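Local coordinates for protein glutathione S-transferase (Legionella pneumophila subsp. pneumophila str. Philadelphia 1, PDB 3NIV) that belongs to the zeta-class glutathione transferases and probably acts as a maleylacetoacetate isomerase that uses glutathione, at residues R16-L21 and H205-E210. Numbering follows the deposited sequence.
Sequences RVRIAL and HDAAPE
R18 and A207 form the heart of this contact, which illustrates how an arginine on a helix can hold a turn far along the sequence through one backbone carbonyl. The polar part is a side-on grip: R18 NE lies 2.8 Å from A207 O, and R18 NH2 reaches the same oxygen at 2.7 Å. Both bonds are somewhat bent, with N-H...O angles of 141° and 146°, as expected when two nitrogens share one acceptor. The oxygen sits at the edge of the guanidinium, within its plane; NH2 arrives almost head-on to the carbonyl, whereas NE comes in at an angle and slightly tilted from the carbonyl plane. R18 runs straight at chi2 but is bent at chi3 (-48°), a bend that helps to bring the NE and NH2 edge of the guanidinium to A207 O, and the paired bonds fix the rotation of the group. Its remaining nitrogen, NH1, forms a salt bridge with D7, so a strand residue and the C-terminal turn grip the same group from different nitrogens.

Apolar contacts lie beside the grip. The methyl of A207 points at the helix and packs closely on its flank, with A207 CB 3.6 Å from R18 CB and 3.9 Å from I19 CG1. P209 adds a loose van der Waals contact of a different kind, its ring carbon CD lying 4.0 Å from the guanidinium nitrogen NH2 of R18.

A type I beta turn from H205 to A208, closed by the bond from A208 N to H205 O, presents A207 to the helix. The contact is buried and joins helix 12-23 of the thioredoxin-like N-terminal domain to the end of the helical C-terminal domain. Y15 and N22 flank A207 along helix 12-23, I19 also packs on V169 and P173 of helix 166-180, and on another side V17 and A20 meet helix 69-79.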
loop_
_atom_site.group_PDB
_atom_site.type_symbol
_atom_site.label_atom_id
_atom_site.label_comp_id
_atom_site.label_asym_id
_atom_site.label_seq_id
_atom_site.Cartn_x
_atom_site.Cartn_y
_atom_site.Cartn_z
ATOM N N ARG A 16 9.330 2.425 -9.627
ATOM C CA ARG A 16 7.964 2.145 -10.087
ATOM C C ARG A 16 7.399 3.286 -10.913
ATOM O O ARG A 16 6.919 3.090 -12.029
ATOM C CB ARG A 16 7.025 1.960 -8.907
ATOM C CG ARG A 16 7.438 0.913 -7.941
ATOM C CD ARG A 16 6.642 1.078 -6.669
ATOM N NE ARG A 16 7.145 0.164 -5.660
ATOM C CZ ARG A 16 6.768 0.185 -4.395
ATOM N NH1 ARG A 16 5.881 1.084 -4.004
ATOM N NH2 ARG A 16 7.279 -0.689 -3.536
ATOM N N VAL A 17 7.421 4.481 -10.339
ATOM C CA VAL A 17 6.898 5.628 -11.046
ATOM C C VAL A 17 7.584 5.803 -12.390
ATOM O O VAL A 17 6.924 6.011 -13.392
ATOM C CB VAL A 17 7.017 6.911 -10.230
ATOM C CG1 VAL A 17 6.412 8.068 -11.005
ATOM C CG2 VAL A 17 6.305 6.748 -8.904
ATOM N N ARG A 18 8.908 5.709 -12.413
ATOM C CA ARG A 18 9.643 5.887 -13.663
ATOM C C ARG A 18 9.203 4.907 -14.746
ATOM O O ARG A 18 8.981 5.316 -15.886
ATOM C CB ARG A 18 11.159 5.862 -13.442
ATOM C CG ARG A 18 11.672 7.119 -12.723
ATOM C CD ARG A 18 13.183 7.248 -12.788
ATOM N NE ARG A 18 13.839 6.000 -12.427
ATOM C CZ ARG A 18 14.272 5.706 -11.206
ATOM N NH1 ARG A 18 14.127 6.581 -10.217
ATOM N NH2 ARG A 18 14.866 4.539 -10.979
ATOM N N ILE A 19 9.051 3.631 -14.389
ATOM C CA ILE A 19 8.510 2.632 -15.319
ATOM C C ILE A 19 7.100 2.992 -15.814
ATOM O O ILE A 19 6.818 2.965 -17.014
ATOM C CB ILE A 19 8.426 1.232 -14.677
ATOM C CG1 ILE A 19 9.741 0.872 -13.972
ATOM C CG2 ILE A 19 7.999 0.191 -15.727
ATOM C CD1 ILE A 19 9.863 -0.585 -13.573
ATOM N N ALA A 20 6.213 3.308 -14.875
ATOM C CA ALA A 20 4.840 3.650 -15.208
ATOM C C ALA A 20 4.787 4.786 -16.221
ATOM O O ALA A 20 3.990 4.754 -17.159
ATOM C CB ALA A 20 4.070 4.025 -13.958
ATOM N N LEU A 21 5.628 5.796 -16.021
ATOM C CA LEU A 21 5.624 6.951 -16.908
ATOM C C LEU A 21 6.072 6.578 -18.320
ATOM O O LEU A 21 5.590 7.138 -19.303
ATOM C CB LEU A 21 6.482 8.084 -16.335
ATOM C CG LEU A 21 5.850 8.861 -15.173
ATOM C CD1 LEU A 21 6.846 9.775 -14.455
ATOM C CD2 LEU A 21 4.655 9.660 -15.660
ATOM N N HIS A 205 14.116 -0.767 -18.865
ATOM C CA HIS A 205 15.557 -0.564 -18.901
ATOM C C HIS A 205 15.953 0.876 -18.583
ATOM O O HIS A 205 16.832 1.118 -17.752
ATOM C CB HIS A 205 16.111 -0.974 -20.265
ATOM C CG HIS A 205 17.606 -0.994 -20.322
ATOM N ND1 HIS A 205 18.338 -0.023 -20.967
ATOM C CD2 HIS A 205 18.505 -1.859 -19.798
ATOM C CE1 HIS A 205 19.626 -0.295 -20.848
ATOM N NE2 HIS A 205 19.755 -1.404 -20.145
ATOM N N ASP A 206 15.285 1.827 -19.230
ATOM C CA ASP A 206 15.637 3.245 -19.113
ATOM C C ASP A 206 15.248 3.861 -17.768
ATOM O O ASP A 206 15.680 4.959 -17.428
ATOM C CB ASP A 206 14.996 4.028 -20.259
ATOM C CG ASP A 206 15.362 3.459 -21.624
ATOM O OD1 ASP A 206 16.488 2.912 -21.746
ATOM O OD2 ASP A 206 14.532 3.550 -22.564
ATOM N N ALA A 207 14.431 3.144 -17.006
ATOM C CA ALA A 207 13.958 3.629 -15.720
ATOM C C ALA A 207 14.837 3.110 -14.590
ATOM O O ALA A 207 14.681 3.514 -13.434
ATOM C CB ALA A 207 12.526 3.197 -15.500
ATOM N N ALA A 208 15.749 2.201 -14.923
ATOM C CA ALA A 208 16.652 1.620 -13.932
ATOM C C ALA A 208 17.469 2.718 -13.290
ATOM O O ALA A 208 17.755 3.724 -13.930
ATOM C CB ALA A 208 17.574 0.597 -14.586
ATOM N N PRO A 209 17.838 2.532 -12.017
ATOM C CA PRO A 209 18.658 3.511 -11.297
ATOM C C PRO A 209 19.986 3.775 -12.001
ATOM O O PRO A 209 20.458 4.910 -11.999
ATOM C CB PRO A 209 18.895 2.837 -9.941
ATOM C CG PRO A 209 17.731 1.930 -9.770
ATOM C CD PRO A 209 17.428 1.415 -11.148
ATOM N N GLU A 210 20.564 2.740 -12.607
ATOM C CA GLU A 210 21.842 2.863 -13.300
ATOM C C GLU A 210 21.700 3.782 -14.500
ATOM O O GLU A 210 22.625 4.517 -14.843
ATOM C CB GLU A 210 22.354 1.491 -13.746
ATOM C CG GLU A 210 22.804 0.592 -12.600
ATOM C CD GLU A 210 21.704 0.363 -11.568
ATOM O OE1 GLU A 210 20.516 0.244 -11.973
ATOM O OE2 GLU A 210 22.033 0.294 -10.357
#